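Local atomic coordinates of DNA polymerase epsilon subunit 3 (Drosophila melanogaster, PDB entry 2BYK), a protein that serves as an accessory subunit of DNA polymerase epsilon and, paired with Chrac-16, binds DNA and facilitates nucleosome sliding by Acf. Residues I46-S51 and T74-E79; L18-L23 and E32-I37; T65-L70 and V91-V96. All coordinates share one frame; numbering follows the deposited sequence.

Contact 1 of 3, residues I46-S51 and T74-E79; sequences IFVTSS and TELDFE
Leu-76 reaches across to Phe-47, Val-48 and Ser-51, and joins the long middle helix of the histone fold, 31-58, to the end of helix 66-75. The two methyls of this one leucine divide the work. CD2 of Leu-76 comes obliquely to the Phe-47 ring, 3.9 Å from CE1 of Phe-47. CD1 of Leu-76 touches two neighbours, 4.2 Å from CG2 of Val-48 and 4.1 Å from OG of Ser-51. CG of Leu-76 lies anti to its carbonyl carbon, with the side chain directed toward helix 31-58, whereas the Phe-47 ring swings out with CG anti to the backbone N (chi1 -168°).

In the next shell the backbone sets the leucine. Leu-76 is the first residue to leave helical geometry, and Asp-77, with positive phi, closes a Schellman motif in which Phe-78 N is paired with Leu-73 O. Phe-47 also stacks on an aromatic ring of the partner protein, and Val-48 packs on Leu-73.

Ser-51 bonds back to its own helix, its OG lying over one face of the Phe-47 ring, offset toward the rim. Having an alanine here removes the hydroxyl, which would probably leave Phe-47 O with its backbone donor alone and open a small gap beside the ring and Leu-76 CD1. As deposited, Phe-47 O accepts twice: from Ser-51 N, and from Ser-51 OG at 2.8 Å, the hydroxyl standing 41° out of the carbonyl plane.

Contact 2 of 3, residues L18-L23 and E32-I37; sequences LIKEAL and EARAAI
Ile-19 and Ile-37 meet end-on because each places CG1 beside its backbone N and then runs straight on to CD1, with chi2 of Ile-19 at 180°. The two ethyl arms therefore point at one another from opposite helices. CD1 of Ile-19 settles on the branch point of Ile-37, 3.7 Å from CB and 3.5 Å from CG2. The gap between the two CD1 atoms, modelled as 3.3 Å, is short for methyl groups and its exact value is doubtful. CG of Arg-34 borders the same methyl, 4.0 Å from Ile-19 CD1, so the aliphatic part of the arginine flanks the isoleucine pair.

This is the packing of the short first helix of a histone fold against the beginning of its long middle helix. The axes of segments 18-22 and 32-37 pass 11.9 Å apart at 109°, steep enough to confine direct contact to a few side chains. Between these helices, Val-29 of the connecting segment touches Ile-19, Leu-23 and Arg-34, while Ile-37 also packs on an apolar side chain of the partner protein.

Toward the surface the character changes. Arg-34 turns at chi3 (-72°), and Lys-20, exposed and bent at chi2 and chi4, brings NZ up to the edge of the guanidinium, near its plane and 4.2 Å from Arg-34 NH1. Two like charges so close would probably be uncomfortable without a counterion.

Contact 3 of 3, residues T65-L70 and V91-V96; sequences TAKDIL and VYRKVV
Arg-93 spans the gap from helix 82-96 to the start of helix 66-75, touching Ala-66 and Lys-67 with the single atom NH1. The backbones stay well apart, the nearest CA atoms, those of Ala-66 and Arg-93, being 10.9 Å from each other; the arginine bridges them because its chain is extended from CG to NE.

On the packed side Arg-93 NH1 comes 3.9 Å from the CB of Ala-66, a buried residue that also rests on Leu-89, while Leu-70, one turn on, packs against Val-82, Thr-86 and Leu-89. The charge is met from outside the two segments: an acidic side chain of the partner protein forms a salt bridge with Arg-93 NH1 and is the chief polar partner of this guanidinium.

Helix 66-75 is the third helix of the histone fold, and 82-96 is a further helix beyond that three-helix core. The start of the third helix is fixed by a capping box: Thr-65 OG1 accepts from Asp-68 N at 2.9 Å, and Thr-65 N gives a nearly straight bond (173°) to Asp-68 OD1 from above the carboxylate plane.

The solvent side differs in burial rather than in distance. The exposed Lys-67, extended beyond CG, crosses Arg-93 at about a right angle, with its CE 3.8 Å from Arg-93 NH1. Its amino end runs out past the acid-bound guanidinium, Lys-67 NZ lying 4.4 Å from Arg-93 NH1.

Overall arrangement
Along the chain, contact 2 closes before contact 1 opens, whereas contacts 1 and 3 interleave. Contacts 1 and 2 share helix 31-58, their centres 21 Å apart; contacts 1 and 3 share helix 66-75, with centres 16 Å apart, and touch where Val-48 CG1 lies 4.2 Å from Ile-69 CG2. Contacts 2 and 3 lie on opposite sides of the chain's centre, 27 Å from centre to centre. The long middle helix thus carries the first helix near its beginning and the third farther along, and contact 3 adds the C-terminal helix 82-96. All three lie within reach of the partner protein, as expected of a histone-fold subunit that works as a heterodimer.

Contact 1 of 3, residues I46-S51 and T74-E79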
# COMPACT_ATOMS: atom_id res chain seq x y z
N ILE B 46 -0.73 7.99 -1.35
CA ILE B 46 -1.23 9.24 -1.95
C ILE B 46 -2.14 8.91 -3.12
O ILE B 46 -3.21 9.50 -3.29
CB ILE B 46 -0.09 10.13 -2.49
CG1 ILE B 46 0.83 10.56 -1.36
CG2 ILE B 46 -0.67 11.38 -3.13
CD1 ILE B 46 2.04 11.32 -1.85
N PHE B 47 -1.68 7.97 -3.93
CA PHE B 47 -2.40 7.51 -5.10
C PHE B 47 -3.77 6.95 -4.72
O PHE B 47 -4.78 7.33 -5.32
CB PHE B 47 -1.58 6.43 -5.80
CG PHE B 47 -2.08 6.08 -7.18
CD1 PHE B 47 -1.98 4.77 -7.66
CD2 PHE B 47 -2.56 7.07 -8.04
CE1 PHE B 47 -2.36 4.45 -8.96
CE2 PHE B 47 -2.95 6.76 -9.35
CZ PHE B 47 -2.84 5.44 -9.81
N VAL B 48 -3.80 6.05 -3.73
CA VAL B 48 -5.05 5.42 -3.29
C VAL B 48 -6.04 6.43 -2.70
O VAL B 48 -7.25 6.31 -2.90
CB VAL B 48 -4.79 4.32 -2.24
CG1 VAL B 48 -6.11 3.70 -1.79
CG2 VAL B 48 -3.92 3.24 -2.84
N THR B 49 -5.53 7.42 -1.99
CA THR B 49 -6.39 8.44 -1.42
C THR B 49 -6.90 9.28 -2.58
O THR B 49 -8.10 9.54 -2.69
CB THR B 49 -5.61 9.33 -0.48
OG1 THR B 49 -4.93 8.51 0.47
CG2 THR B 49 -6.54 10.29 0.25
N SER B 50 -5.98 9.71 -3.43
CA SER B 50 -6.31 10.50 -4.61
C SER B 50 -7.44 9.80 -5.36
O SER B 50 -8.48 10.40 -5.66
CB SER B 50 -5.06 10.62 -5.50
OG SER B 50 -5.35 11.28 -6.71
N SER B 51 -7.24 8.52 -5.64
CA SER B 51 -8.23 7.72 -6.35
C SER B 51 -9.53 7.56 -5.58
O SER B 51 -10.61 7.81 -6.12
CB SER B 51 -7.67 6.33 -6.66
OG SER B 51 -6.47 6.43 -7.41
N THR B 74 -9.68 -2.57 -5.41
CA THR B 74 -9.98 -3.65 -6.35
C THR B 74 -9.85 -3.09 -7.76
O THR B 74 -9.50 -3.80 -8.70
CB THR B 74 -11.43 -4.21 -6.19
OG1 THR B 74 -12.38 -3.27 -6.71
CG2 THR B 74 -11.76 -4.46 -4.73
N GLU B 75 -10.10 -1.80 -7.86
CA GLU B 75 -10.04 -1.06 -9.11
C GLU B 75 -8.61 -0.81 -9.57
O GLU B 75 -8.34 -0.70 -10.77
CB GLU B 75 -10.79 0.26 -8.89
CG GLU B 75 -10.80 1.24 -10.03
CD GLU B 75 -11.71 2.42 -9.73
OE1 GLU B 75 -12.96 2.23 -9.79
OE2 GLU B 75 -11.20 3.52 -9.40
N LEU B 76 -7.68 -0.71 -8.63
CA LEU B 76 -6.28 -0.48 -8.97
C LEU B 76 -5.54 -1.81 -9.12
O LEU B 76 -4.31 -1.82 -9.25
CB LEU B 76 -5.62 0.39 -7.90
CG LEU B 76 -6.10 1.84 -7.85
CD1 LEU B 76 -5.46 2.55 -6.68
CD2 LEU B 76 -5.75 2.53 -9.16
N ASP B 77 -6.29 -2.91 -9.12
CA ASP B 77 -5.74 -4.26 -9.27
C ASP B 77 -5.16 -4.87 -8.01
O ASP B 77 -4.45 -5.89 -8.07
CB ASP B 77 -4.71 -4.31 -10.38
CG ASP B 77 -5.30 -4.76 -11.69
OD1 ASP B 77 -6.31 -4.16 -12.12
OD2 ASP B 77 -4.75 -5.71 -12.29
N PHE B 78 -5.44 -4.25 -6.88
CA PHE B 78 -4.97 -4.76 -5.61
C PHE B 78 -6.19 -5.35 -4.95
O PHE B 78 -6.59 -4.91 -3.87
CB PHE B 78 -4.41 -3.64 -4.74
CG PHE B 78 -3.19 -2.99 -5.32
CD1 PHE B 78 -3.21 -1.64 -5.67
CD2 PHE B 78 -2.02 -3.72 -5.50
CE1 PHE B 78 -2.08 -1.04 -6.20
CE2 PHE B 78 -0.89 -3.12 -6.03
CZ PHE B 78 -0.92 -1.77 -6.38
N GLU B 79 -6.81 -6.32 -5.61
CA GLU B 79 -8.01 -6.92 -5.05
C GLU B 79 -7.67 -8.02 -4.06
O GLU B 79 -8.50 -8.40 -3.24
CB GLU B 79 -8.92 -7.46 -6.14
CG GLU B 79 -10.17 -8.08 -5.57
CD GLU B 79 -11.29 -8.24 -6.59
OE1 GLU B 79 -11.07 -8.94 -7.61
OE2 GLU B 79 -12.38 -7.67 -6.36

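Contact 2 of 3, residues L18-L23 and E32-I37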
# COMPACT_ATOMS: atom_id res chain seq x y z
N LEU B 18 8.32 -4.42 8.21
CA LEU B 18 7.35 -4.88 7.22
C LEU B 18 8.09 -5.66 6.14
O LEU B 18 7.64 -6.73 5.72
CB LEU B 18 6.63 -3.68 6.61
CG LEU B 18 5.21 -3.38 7.11
CD1 LEU B 18 4.92 -4.16 8.39
CD2 LEU B 18 5.07 -1.89 7.32
N ILE B 19 9.22 -5.13 5.69
CA ILE B 19 10.03 -5.78 4.67
C ILE B 19 10.69 -7.07 5.20
O ILE B 19 10.78 -8.07 4.48
CB ILE B 19 11.10 -4.81 4.12
CG1 ILE B 19 10.43 -3.61 3.48
CG2 ILE B 19 11.96 -5.51 3.09
CD1 ILE B 19 11.39 -2.61 2.92
N LYS B 20 11.16 -7.07 6.45
CA LYS B 20 11.78 -8.27 7.01
C LYS B 20 10.73 -9.36 7.22
O LYS B 20 11.01 -10.54 7.05
CB LYS B 20 12.47 -7.97 8.36
CG LYS B 20 13.79 -7.18 8.25
CD LYS B 20 14.87 -7.69 9.22
CE LYS B 20 16.16 -6.83 9.20
NZ LYS B 20 16.01 -5.47 9.80
N GLU B 21 9.52 -8.94 7.56
CA GLU B 21 8.41 -9.84 7.80
C GLU B 21 7.88 -10.50 6.53
O GLU B 21 7.34 -11.61 6.58
CB GLU B 21 7.28 -9.08 8.48
CG GLU B 21 6.17 -9.96 8.97
CD GLU B 21 4.85 -9.22 9.06
OE1 GLU B 21 4.84 -8.10 9.63
OE2 GLU B 21 3.84 -9.76 8.56
N ALA B 22 8.03 -9.82 5.39
CA ALA B 22 7.56 -10.30 4.09
C ALA B 22 8.55 -11.21 3.35
O ALA B 22 8.15 -12.09 2.59
CB ALA B 22 7.19 -9.11 3.19
N LEU B 23 9.85 -10.99 3.57
CA LEU B 23 10.88 -11.78 2.91
C LEU B 23 11.30 -12.95 3.79
O LEU B 23 11.07 -12.93 4.99
CB LEU B 23 12.13 -10.92 2.62
CG LEU B 23 12.07 -9.57 1.87
CD1 LEU B 23 13.50 -9.12 1.56
CD2 LEU B 23 11.28 -9.69 0.58
N GLU B 32 19.51 0.54 -0.26
CA GLU B 32 18.92 1.17 -1.43
C GLU B 32 17.49 0.70 -1.71
O GLU B 32 16.59 1.51 -1.94
CB GLU B 32 19.83 0.87 -2.63
CG GLU B 32 19.63 1.78 -3.82
CD GLU B 32 19.70 3.23 -3.42
OE1 GLU B 32 18.72 3.73 -2.84
OE2 GLU B 32 20.74 3.87 -3.68
N ALA B 33 17.29 -0.62 -1.70
CA ALA B 33 15.98 -1.22 -1.96
C ALA B 33 14.96 -0.79 -0.92
O ALA B 33 13.82 -0.45 -1.26
CB ALA B 33 16.09 -2.74 -2.00
N ARG B 34 15.36 -0.81 0.34
CA ARG B 34 14.45 -0.42 1.41
C ARG B 34 14.01 1.04 1.26
O ARG B 34 12.89 1.39 1.63
CB ARG B 34 15.12 -0.67 2.75
CG ARG B 34 15.41 -2.15 2.95
CD ARG B 34 15.89 -2.50 4.35
NE ARG B 34 17.26 -2.04 4.61
CZ ARG B 34 17.96 -2.34 5.71
NH1 ARG B 34 17.42 -3.09 6.67
NH2 ARG B 34 19.20 -1.87 5.84
N ALA B 35 14.88 1.87 0.70
CA ALA B 35 14.58 3.28 0.50
C ALA B 35 13.49 3.40 -0.54
O ALA B 35 12.53 4.15 -0.36
CB ALA B 35 15.81 4.01 0.03
N ALA B 36 13.66 2.67 -1.64
CA ALA B 36 12.68 2.68 -2.72
C ALA B 36 11.33 2.21 -2.20
O ALA B 36 10.32 2.87 -2.39
CB ALA B 36 13.14 1.78 -3.85
N ILE B 37 11.33 1.06 -1.53
CA ILE B 37 10.10 0.50 -0.98
C ILE B 37 9.36 1.51 -0.13
O ILE B 37 8.15 1.69 -0.26
CB ILE B 37 10.40 -0.76 -0.14
CG1 ILE B 37 10.80 -1.89 -1.08
CG2 ILE B 37 9.18 -1.16 0.69
CD1 ILE B 37 11.33 -3.11 -0.39

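Contact 3 of 3, residues T65-L70 and V91-V96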
# COMPACT_ATOMS: atom_id res chain seq x y z
N THR B 65 -15.73 6.78 2.14
CA THR B 65 -16.15 5.68 3.00
C THR B 65 -15.06 4.61 2.95
O THR B 65 -14.07 4.76 2.24
CB THR B 65 -17.48 5.05 2.51
OG1 THR B 65 -17.26 4.33 1.29
CG2 THR B 65 -18.52 6.12 2.25
N ALA B 66 -15.24 3.55 3.73
CA ALA B 66 -14.27 2.47 3.74
C ALA B 66 -14.52 1.62 2.50
O ALA B 66 -13.64 0.90 2.03
CB ALA B 66 -14.44 1.62 4.98
N LYS B 67 -15.73 1.73 1.97
CA LYS B 67 -16.14 0.99 0.78
C LYS B 67 -15.56 1.63 -0.47
O LYS B 67 -15.27 0.94 -1.44
CB LYS B 67 -17.67 0.93 0.76
CG LYS B 67 -18.19 0.29 2.06
CD LYS B 67 -19.62 0.64 2.47
CE LYS B 67 -19.94 0.01 3.84
NZ LYS B 67 -21.33 0.26 4.32
N ASP B 68 -15.36 2.95 -0.43
CA ASP B 68 -14.77 3.69 -1.54
C ASP B 68 -13.32 3.33 -1.69
O ASP B 68 -12.80 3.26 -2.80
CB ASP B 68 -14.83 5.18 -1.29
CG ASP B 68 -16.21 5.72 -1.40
OD1 ASP B 68 -16.44 6.87 -0.95
OD2 ASP B 68 -17.06 5.00 -1.97
N ILE B 69 -12.66 3.13 -0.55
CA ILE B 69 -11.26 2.75 -0.55
C ILE B 69 -11.18 1.28 -0.94
O ILE B 69 -10.27 0.86 -1.64
CB ILE B 69 -10.61 2.93 0.84
CG1 ILE B 69 -10.64 4.41 1.25
CG2 ILE B 69 -9.16 2.44 0.82
CD1 ILE B 69 -10.12 4.67 2.64
N LEU B 70 -12.15 0.49 -0.47
CA LEU B 70 -12.16 -0.93 -0.79
C LEU B 70 -12.40 -1.11 -2.29
O LEU B 70 -11.85 -2.03 -2.90
CB LEU B 70 -13.22 -1.66 0.04
CG LEU B 70 -12.86 -1.87 1.52
CD1 LEU B 70 -13.98 -2.60 2.23
CD2 LEU B 70 -11.56 -2.65 1.63
N VAL B 91 -13.50 -6.27 12.40
CA VAL B 91 -13.00 -6.26 13.77
C VAL B 91 -12.93 -4.83 14.31
O VAL B 91 -13.23 -4.58 15.47
CB VAL B 91 -11.60 -6.89 13.86
CG1 VAL B 91 -11.15 -6.98 15.30
CG2 VAL B 91 -11.61 -8.26 13.23
N TYR B 92 -12.53 -3.88 13.45
CA TYR B 92 -12.42 -2.47 13.84
C TYR B 92 -13.78 -1.91 14.24
O TYR B 92 -13.92 -1.31 15.30
CB TYR B 92 -11.87 -1.64 12.67
CG TYR B 92 -11.85 -0.14 12.92
CD1 TYR B 92 -10.87 0.44 13.72
CD2 TYR B 92 -12.83 0.69 12.37
CE1 TYR B 92 -10.85 1.82 13.96
CE2 TYR B 92 -12.82 2.07 12.61
CZ TYR B 92 -11.83 2.63 13.41
OH TYR B 92 -11.82 3.98 13.66
N ARG B 93 -14.77 -2.10 13.37
CA ARG B 93 -16.11 -1.61 13.63
C ARG B 93 -16.64 -2.17 14.96
O ARG B 93 -17.43 -1.50 15.64
CB ARG B 93 -17.03 -1.97 12.45
CG ARG B 93 -16.96 -0.95 11.30
CD ARG B 93 -17.41 -1.51 9.94
NE ARG B 93 -17.54 -0.43 8.94
CZ ARG B 93 -17.53 -0.60 7.62
NH1 ARG B 93 -17.66 0.45 6.82
NH2 ARG B 93 -17.38 -1.81 7.09
N LYS B 94 -16.19 -3.37 15.34
CA LYS B 94 -16.63 -4.01 16.59
C LYS B 94 -16.04 -3.35 17.84
O LYS B 94 -16.79 -2.95 18.74
CB LYS B 94 -16.29 -5.51 16.58
CG LYS B 94 -17.25 -6.38 15.76
CD LYS B 94 -16.96 -7.89 15.86
CE LYS B 94 -15.78 -8.33 14.98
NZ LYS B 94 -15.55 -9.81 15.01
N VAL B 95 -14.72 -3.23 17.91
CA VAL B 95 -14.08 -2.61 19.07
C VAL B 95 -14.56 -1.17 19.25
O VAL B 95 -14.56 -0.64 20.36
CB VAL B 95 -12.54 -2.60 18.94
CG1 VAL B 95 -12.03 -4.01 18.78
CG2 VAL B 95 -12.12 -1.75 17.76
N VAL B 96 -14.97 -0.53 18.16
CA VAL B 96 -15.46 0.84 18.23
C VAL B 96 -16.85 0.86 18.87
O VAL B 96 -17.15 1.71 19.70
CB VAL B 96 -15.50 1.50 16.84
CG1 VAL B 96 -16.15 2.86 16.93
CG2 VAL B 96 -14.08 1.64 16.31